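Local coordinates for Serine/threonine-protein kinase Tel1 (Chaetomium thermophilum, PDB 6SKY) that probably phosphorylates serine and threonine residues followed by glutamine in response to DNA damage, acting as an ATM-family checkpoint kinase, at residues 1634-1647 and 2081-2095. Residues are numbered along the deposited sequence; the frame is centred on the assembly and turned at random.
Sequences GRVLGRSFAASGEV and RQQLGALAALTELDD
Gly1638 and Ala2088 mark the point where two helices of the alpha-solenoid part of this PIKK cross nearly at right angles (-100°), with 7.5 Å between their axes. The glycine allows this closeness: its bare CA lies 3.8 Å from Leu2087 CB, and a beta carbon would point toward the other helix, at Leu2087 O and Thr2091 OG1. Thr2091 is the knob, seated in a hole formed by Gly1634, Arg1635, Gly1638 and Arg1639. Its hydroxyl turns back to donate to Leu2087 O in its own helix, so this buried polar group is satisfied, while CG2 lies over one face of the Arg1639 guanidinium. Next to the glycine, Ala1642 CB and Ala2088 CB meet at 3.8 Å, and Leu2087 lays CD2 against Gly1634 and CD1 against Leu1637 CB. With CG trans to its backbone N (chi1 -175°), Phe1641 sets its ring over Leu2084, whose CB makes a CH-pi contact 3.9 Å from the ring centroid; Gly1645 CA comes over the opposite face. Farther along, Leu2084 CD1 packs against both methyls of Val1647, and Val1647 CG2 sits over a face of the Arg2081 guanidinium, which is salt-bridged to Asp2126. At the other end Arg1635 makes a long ion pair with Asp2094, its stronger partner being Asp1601. Arg1639 starts out away from the other helix, and a bend at chi3 brings its guanidinium end-on to Asp2095, the two planes 26° apart. An alanine here would probably leave the Asp2095 carboxylate without this mate and take the guanidinium face from Thr2091 CG2. NH2 of Arg1639 bonds Asp2095 OD1 close to the guanidinium plane, and NH1 reaches the syn lone pair of Asp2095 OD2 at 3.0 Å.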
ATOM      1  N   GLY A1634     -28.538 -34.887   7.279  1.00 28.87           N
ATOM      2  CA  GLY A1634     -27.525 -34.085   6.624  1.00 28.87           C
ATOM      3  C   GLY A1634     -28.117 -32.996   5.761  1.00 28.87           C
ATOM      4  O   GLY A1634     -27.599 -31.889   5.711  1.00 28.87           O
ATOM      5  N   ARG A1635     -29.210 -33.294   5.072  1.00 34.04           N
ATOM      6  CA  ARG A1635     -29.864 -32.266   4.275  1.00 34.04           C
ATOM      7  C   ARG A1635     -30.383 -31.133   5.151  1.00 34.04           C
ATOM      8  O   ARG A1635     -30.243 -29.956   4.808  1.00 34.04           O
ATOM      9  CB  ARG A1635     -30.992 -32.887   3.469  1.00 34.04           C
ATOM     10  CG  ARG A1635     -31.339 -32.141   2.232  1.00 34.04           C
ATOM     11  CD  ARG A1635     -32.717 -32.515   1.795  1.00 34.04           C
ATOM     12  NE  ARG A1635     -32.724 -33.409   0.650  1.00 34.04           N
ATOM     13  CZ  ARG A1635     -33.822 -33.984   0.180  1.00 34.04           C
ATOM     14  NH1 ARG A1635     -34.984 -33.765   0.768  1.00 34.04           N
ATOM     15  NH2 ARG A1635     -33.756 -34.781  -0.871  1.00 34.04           N
ATOM     16  N   VAL A1636     -30.952 -31.466   6.309  1.00 31.12           N
ATOM     17  CA  VAL A1636     -31.459 -30.435   7.211  1.00 31.12           C
ATOM     18  C   VAL A1636     -30.319 -29.618   7.810  1.00 31.12           C
ATOM     19  O   VAL A1636     -30.393 -28.386   7.877  1.00 31.12           O
ATOM     20  CB  VAL A1636     -32.337 -31.072   8.300  1.00 31.12           C
ATOM     21  CG1 VAL A1636     -32.661 -30.073   9.374  1.00 31.12           C
ATOM     22  CG2 VAL A1636     -33.602 -31.597   7.690  1.00 31.12           C
ATOM     23  N   LEU A1637     -29.248 -30.276   8.251  1.00 27.92           N
ATOM     24  CA  LEU A1637     -28.112 -29.546   8.806  1.00 27.92           C
ATOM     25  C   LEU A1637     -27.434 -28.680   7.756  1.00 27.92           C
ATOM     26  O   LEU A1637     -26.985 -27.570   8.054  1.00 27.92           O
ATOM     27  CB  LEU A1637     -27.100 -30.514   9.400  1.00 27.92           C
ATOM     28  CG  LEU A1637     -27.444 -31.239  10.687  1.00 27.92           C
ATOM     29  CD1 LEU A1637     -26.333 -32.198  11.008  1.00 27.92           C
ATOM     30  CD2 LEU A1637     -27.618 -30.251  11.796  1.00 27.92           C
ATOM     31  N   GLY A1638     -27.338 -29.173   6.524  1.00 24.70           N
ATOM     32  CA  GLY A1638     -26.726 -28.391   5.473  1.00 24.70           C
ATOM     33  C   GLY A1638     -27.549 -27.182   5.104  1.00 24.70           C
ATOM     34  O   GLY A1638     -27.005 -26.109   4.859  1.00 24.70           O
ATOM     35  N   ARG A1639     -28.871 -27.328   5.070  1.00 31.01           N
ATOM     36  CA  ARG A1639     -29.717 -26.175   4.801  1.00 31.01           C
ATOM     37  C   ARG A1639     -29.646 -25.162   5.937  1.00 31.01           C
ATOM     38  O   ARG A1639     -29.630 -23.953   5.698  1.00 31.01           O
ATOM     39  CB  ARG A1639     -31.144 -26.633   4.565  1.00 31.01           C
ATOM     40  CG  ARG A1639     -32.029 -25.586   3.981  1.00 31.01           C
ATOM     41  CD  ARG A1639     -33.385 -26.158   3.690  1.00 31.01           C
ATOM     42  NE  ARG A1639     -33.290 -27.393   2.926  1.00 31.01           N
ATOM     43  CZ  ARG A1639     -33.280 -27.444   1.601  1.00 31.01           C
ATOM     44  NH1 ARG A1639     -33.363 -26.328   0.895  1.00 31.01           N
ATOM     45  NH2 ARG A1639     -33.188 -28.607   0.981  1.00 31.01           N
ATOM     46  N   SER A1640     -29.563 -25.634   7.178  1.00 28.04           N
ATOM     47  CA  SER A1640     -29.424 -24.719   8.304  1.00 28.04           C
ATOM     48  C   SER A1640     -28.111 -23.947   8.251  1.00 28.04           C
ATOM     49  O   SER A1640     -28.076 -22.748   8.547  1.00 28.04           O
ATOM     50  CB  SER A1640     -29.533 -25.495   9.608  1.00 28.04           C
ATOM     51  OG  SER A1640     -29.040 -24.734  10.689  1.00 28.04           O
ATOM     52  N   PHE A1641     -27.016 -24.614   7.889  1.00 22.20           N
ATOM     53  CA  PHE A1641     -25.731 -23.923   7.827  1.00 22.20           C
ATOM     54  C   PHE A1641     -25.660 -22.994   6.625  1.00 22.20           C
ATOM     55  O   PHE A1641     -25.086 -21.907   6.710  1.00 22.20           O
ATOM     56  CB  PHE A1641     -24.593 -24.933   7.787  1.00 22.20           C
ATOM     57  CG  PHE A1641     -23.233 -24.321   7.833  1.00 22.20           C
ATOM     58  CD1 PHE A1641     -22.521 -24.098   6.682  1.00 22.20           C
ATOM     59  CD2 PHE A1641     -22.658 -23.983   9.030  1.00 22.20           C
ATOM     60  CE1 PHE A1641     -21.276 -23.548   6.730  1.00 22.20           C
ATOM     61  CE2 PHE A1641     -21.411 -23.435   9.074  1.00 22.20           C
ATOM     62  CZ  PHE A1641     -20.723 -23.220   7.927  1.00 22.20           C
ATOM     63  N   ALA A1642     -26.234 -23.394   5.498  1.00 24.18           N
ATOM     64  CA  ALA A1642     -26.267 -22.512   4.347  1.00 24.18           C
ATOM     65  C   ALA A1642     -27.169 -21.317   4.569  1.00 24.18           C
ATOM     66  O   ALA A1642     -26.996 -20.299   3.898  1.00 24.18           O
ATOM     67  CB  ALA A1642     -26.728 -23.273   3.112  1.00 24.18           C
ATOM     68  N   ALA A1643     -28.132 -21.409   5.477  1.00 26.69           N
ATOM     69  CA  ALA A1643     -28.990 -20.273   5.753  1.00 26.69           C
ATOM     70  C   ALA A1643     -28.506 -19.406   6.903  1.00 26.69           C
ATOM     71  O   ALA A1643     -28.912 -18.247   6.987  1.00 26.69           O
ATOM     72  CB  ALA A1643     -30.406 -20.748   6.052  1.00 26.69           C
ATOM     73  N   SER A1644     -27.663 -19.919   7.791  1.00 26.33           N
ATOM     74  CA  SER A1644     -27.251 -19.107   8.927  1.00 26.33           C
ATOM     75  C   SER A1644     -25.743 -19.017   9.066  1.00 26.33           C
ATOM     76  O   SER A1644     -25.229 -18.057   9.639  1.00 26.33           O
ATOM     77  CB  SER A1644     -27.839 -19.665  10.219  1.00 26.33           C
ATOM     78  OG  SER A1644     -27.292 -20.932  10.527  1.00 26.33           O
ATOM     79  N   GLY A1645     -25.025 -20.013   8.571  1.00 26.18           N
ATOM     80  CA  GLY A1645     -23.593 -20.016   8.735  1.00 26.18           C
ATOM     81  C   GLY A1645     -23.139 -20.212  10.150  1.00 26.18           C
ATOM     82  O   GLY A1645     -22.007 -19.866  10.478  1.00 26.18           O
ATOM     83  N   GLU A1646     -23.993 -20.769  10.999  1.00 35.40           N
ATOM     84  CA  GLU A1646     -23.714 -20.971  12.411  1.00 35.40           C
ATOM     85  C   GLU A1646     -23.756 -22.452  12.744  1.00 35.40           C
ATOM     86  O   GLU A1646     -24.634 -23.179  12.277  1.00 35.40           O
ATOM     87  CB  GLU A1646     -24.717 -20.222  13.279  1.00 35.40           C
ATOM     88  CG  GLU A1646     -24.383 -18.770  13.474  1.00 35.40           C
ATOM     89  CD  GLU A1646     -25.576 -17.957  13.907  1.00 35.40           C
ATOM     90  OE1 GLU A1646     -26.618 -18.563  14.225  1.00 35.40           O
ATOM     91  OE2 GLU A1646     -25.478 -16.711  13.917  1.00 35.40           O
ATOM     92  N   VAL A1647     -22.806 -22.883  13.564  1.00 38.29           N
ATOM     93  CA  VAL A1647     -22.679 -24.270  13.992  1.00 38.29           C
ATOM     94  C   VAL A1647     -23.654 -24.542  15.130  1.00 38.29           C
ATOM     95  O   VAL A1647     -23.780 -23.709  16.038  1.00 38.29           O
ATOM     96  CB  VAL A1647     -21.240 -24.569  14.430  1.00 38.29           C
ATOM     97  CG1 VAL A1647     -21.094 -26.008  14.826  1.00 38.29           C
ATOM     98  CG2 VAL A1647     -20.286 -24.226  13.329  1.00 38.29           C
ATOM     99  N   ARG A2081     -16.122 -26.988  10.599  1.00 26.17           N
ATOM    100  CA  ARG A2081     -16.807 -26.063   9.707  1.00 26.17           C
ATOM    101  C   ARG A2081     -16.607 -26.432   8.245  1.00 26.17           C
ATOM    102  O   ARG A2081     -17.489 -26.175   7.426  1.00 26.17           O
ATOM    103  CB  ARG A2081     -16.347 -24.643   9.986  1.00 26.17           C
ATOM    104  CG  ARG A2081     -16.483 -24.269  11.437  1.00 26.17           C
ATOM    105  CD  ARG A2081     -16.030 -22.862  11.701  1.00 26.17           C
ATOM    106  NE  ARG A2081     -17.071 -21.927  11.320  1.00 26.17           N
ATOM    107  CZ  ARG A2081     -17.951 -21.421  12.170  1.00 26.17           C
ATOM    108  NH1 ARG A2081     -18.877 -20.580  11.738  1.00 26.17           N
ATOM    109  NH2 ARG A2081     -17.896 -21.749  13.450  1.00 26.17           N
ATOM    110  N   GLN A2082     -15.483 -27.059   7.899  1.00 21.95           N
ATOM    111  CA  GLN A2082     -15.328 -27.582   6.546  1.00 21.95           C
ATOM    112  C   GLN A2082     -16.363 -28.656   6.243  1.00 21.95           C
ATOM    113  O   GLN A2082     -16.937 -28.685   5.151  1.00 21.95           O
ATOM    114  CB  GLN A2082     -13.924 -28.136   6.357  1.00 21.95           C
ATOM    115  CG  GLN A2082     -12.865 -27.089   6.166  1.00 21.95           C
ATOM    116  CD  GLN A2082     -11.469 -27.665   6.215  1.00 21.95           C
ATOM    117  OE1 GLN A2082     -11.284 -28.869   6.327  1.00 21.95           O
ATOM    118  NE2 GLN A2082     -10.478 -26.801   6.139  1.00 21.95           N
ATOM    119  N   GLN A2083     -16.611 -29.555   7.194  1.00 24.31           N
ATOM    120  CA  GLN A2083     -17.622 -30.586   6.981  1.00 24.31           C
ATOM    121  C   GLN A2083     -19.017 -29.989   6.874  1.00 24.31           C
ATOM    122  O   GLN A2083     -19.830 -30.429   6.052  1.00 24.31           O
ATOM    123  CB  GLN A2083     -17.581 -31.608   8.107  1.00 24.31           C
ATOM    124  CG  GLN A2083     -16.257 -32.269   8.306  1.00 24.31           C
ATOM    125  CD  GLN A2083     -15.853 -33.106   7.140  1.00 24.31           C
ATOM    126  OE1 GLN A2083     -16.691 -33.618   6.412  1.00 24.31           O
ATOM    127  NE2 GLN A2083     -14.556 -33.250   6.944  1.00 24.31           N
ATOM    128  N   LEU A2084     -19.324 -28.994   7.700  1.00 19.93           N
ATOM    129  CA  LEU A2084     -20.630 -28.352   7.591  1.00 19.93           C
ATOM    130  C   LEU A2084     -20.788 -27.627   6.260  1.00 19.93           C
ATOM    131  O   LEU A2084     -21.876 -27.609   5.675  1.00 19.93           O
ATOM    132  CB  LEU A2084     -20.837 -27.400   8.759  1.00 19.93           C
ATOM    133  CG  LEU A2084     -21.196 -28.088  10.063  1.00 19.93           C
ATOM    134  CD1 LEU A2084     -21.099 -27.118  11.193  1.00 19.93           C
ATOM    135  CD2 LEU A2084     -22.585 -28.634   9.960  1.00 19.93           C
ATOM    136  N   GLY A2085     -19.711 -27.036   5.752  1.00 18.94           N
ATOM    137  CA  GLY A2085     -19.773 -26.421   4.442  1.00 18.94           C
ATOM    138  C   GLY A2085     -19.921 -27.419   3.317  1.00 18.94           C
ATOM    139  O   GLY A2085     -20.559 -27.126   2.309  1.00 18.94           O
ATOM    140  N   ALA A2086     -19.325 -28.602   3.463  1.00 18.54           N
ATOM    141  CA  ALA A2086     -19.581 -29.681   2.512  1.00 18.54           C
ATOM    142  C   ALA A2086     -21.052 -30.070   2.499  1.00 18.54           C
ATOM    143  O   ALA A2086     -21.631 -30.305   1.435  1.00 18.54           O
ATOM    144  CB  ALA A2086     -18.719 -30.892   2.849  1.00 18.54           C
ATOM    145  N   LEU A2087     -21.667 -30.161   3.676  1.00 17.86           N
ATOM    146  CA  LEU A2087     -23.102 -30.420   3.737  1.00 17.86           C
ATOM    147  C   LEU A2087     -23.897 -29.342   3.019  1.00 17.86           C
ATOM    148  O   LEU A2087     -24.848 -29.644   2.291  1.00 17.86           O
ATOM    149  CB  LEU A2087     -23.559 -30.523   5.187  1.00 17.86           C
ATOM    150  CG  LEU A2087     -23.268 -31.787   5.978  1.00 17.86           C
ATOM    151  CD1 LEU A2087     -23.754 -31.600   7.376  1.00 17.86           C
ATOM    152  CD2 LEU A2087     -23.952 -32.945   5.344  1.00 17.86           C
ATOM    153  N   ALA A2088     -23.530 -28.076   3.219  1.00 18.58           N
ATOM    154  CA  ALA A2088     -24.247 -26.982   2.564  1.00 18.58           C
ATOM    155  C   ALA A2088     -24.093 -27.030   1.047  1.00 18.58           C
ATOM    156  O   ALA A2088     -25.053 -26.785   0.306  1.00 18.58           O
ATOM    157  CB  ALA A2088     -23.763 -25.648   3.108  1.00 18.58           C
ATOM    158  N   ALA A2089     -22.893 -27.350   0.566  1.00 19.73           N
ATOM    159  CA  ALA A2089     -22.660 -27.483  -0.868  1.00 19.73           C
ATOM    160  C   ALA A2089     -23.485 -28.611  -1.470  1.00 19.73           C
ATOM    161  O   ALA A2089     -24.104 -28.445  -2.526  1.00 19.73           O
ATOM    162  CB  ALA A2089     -21.176 -27.713  -1.126  1.00 19.73           C
ATOM    163  N   LEU A2090     -23.484 -29.780  -0.826  1.00 19.61           N
ATOM    164  CA  LEU A2090     -24.283 -30.893  -1.328  1.00 19.61           C
ATOM    165  C   LEU A2090     -25.767 -30.569  -1.311  1.00 19.61           C
ATOM    166  O   LEU A2090     -26.505 -31.002  -2.199  1.00 19.61           O
ATOM    167  CB  LEU A2090     -24.008 -32.150  -0.516  1.00 19.61           C
ATOM    168  CG  LEU A2090     -22.642 -32.802  -0.672  1.00 19.61           C
ATOM    169  CD1 LEU A2090     -22.406 -33.750   0.458  1.00 19.61           C
ATOM    170  CD2 LEU A2090     -22.566 -33.532  -1.965  1.00 19.61           C
ATOM    171  N   THR A2091     -26.220 -29.783  -0.340  1.00 24.90           N
ATOM    172  CA  THR A2091     -27.631 -29.418  -0.298  1.00 24.90           C
ATOM    173  C   THR A2091     -28.002 -28.459  -1.422  1.00 24.90           C
ATOM    174  O   THR A2091     -29.072 -28.591  -2.018  1.00 24.90           O
ATOM    175  CB  THR A2091     -27.967 -28.822   1.063  1.00 24.90           C
ATOM    176  OG1 THR A2091     -27.677 -29.786   2.074  1.00 24.90           O
ATOM    177  CG2 THR A2091     -29.413 -28.480   1.146  1.00 24.90           C
ATOM    178  N   GLU A2092     -27.137 -27.494  -1.744  1.00 26.64           N
ATOM    179  CA  GLU A2092     -27.442 -26.606  -2.868  1.00 26.64           C
ATOM    180  C   GLU A2092     -27.413 -27.352  -4.197  1.00 26.64           C
ATOM    181  O   GLU A2092     -28.241 -27.097  -5.083  1.00 26.64           O
ATOM    182  CB  GLU A2092     -26.473 -25.427  -2.898  1.00 26.64           C
ATOM    183  CG  GLU A2092     -26.686 -24.424  -1.770  1.00 26.64           C
ATOM    184  CD  GLU A2092     -25.621 -23.336  -1.719  1.00 26.64           C
ATOM    185  OE1 GLU A2092     -24.444 -23.630  -2.023  1.00 26.64           O
ATOM    186  OE2 GLU A2092     -25.962 -22.185  -1.372  1.00 26.64           O
ATOM    187  N   LEU A2093     -26.462 -28.271  -4.356  1.00 25.83           N
ATOM    188  CA  LEU A2093     -26.461 -29.145  -5.524  1.00 25.83           C
ATOM    189  C   LEU A2093     -27.778 -29.898  -5.648  1.00 25.83           C
ATOM    190  O   LEU A2093     -28.402 -29.912  -6.715  1.00 25.83           O
ATOM    191  CB  LEU A2093     -25.289 -30.117  -5.433  1.00 25.83           C
ATOM    192  CG  LEU A2093     -25.122 -31.183  -6.504  1.00 25.83           C
ATOM    193  CD1 LEU A2093     -25.210 -30.580  -7.859  1.00 25.83           C
ATOM    194  CD2 LEU A2093     -23.798 -31.856  -6.339  1.00 25.83           C
ATOM    195  N   ASP A2094     -28.212 -30.538  -4.565  1.00 33.46           N
ATOM    196  CA  ASP A2094     -29.466 -31.277  -4.592  1.00 33.46           C
ATOM    197  C   ASP A2094     -30.643 -30.368  -4.900  1.00 33.46           C
ATOM    198  O   ASP A2094     -31.613 -30.794  -5.530  1.00 33.46           O
ATOM    199  CB  ASP A2094     -29.680 -31.975  -3.258  1.00 33.46           C
ATOM    200  CG  ASP A2094     -30.487 -33.243  -3.386  1.00 33.46           C
ATOM    201  OD1 ASP A2094     -31.179 -33.416  -4.408  1.00 33.46           O
ATOM    202  OD2 ASP A2094     -30.429 -34.071  -2.456  1.00 33.46           O
ATOM    203  N   ASP A2095     -30.591 -29.114  -4.454  1.00 33.60           N
ATOM    204  CA  ASP A2095     -31.694 -28.196  -4.720  1.00 33.60           C
ATOM    205  C   ASP A2095     -31.798 -27.864  -6.199  1.00 33.60           C
ATOM    206  O   ASP A2095     -32.888 -27.884  -6.768  1.00 33.60           O
ATOM    207  CB  ASP A2095     -31.535 -26.917  -3.908  1.00 33.60           C
ATOM    208  CG  ASP A2095     -32.057 -27.054  -2.502  1.00 33.60           C
ATOM    209  OD1 ASP A2095     -32.483 -28.164  -2.132  1.00 33.60           O
ATOM    210  OD2 ASP A2095     -32.042 -26.048  -1.764  1.00 33.60           O
TER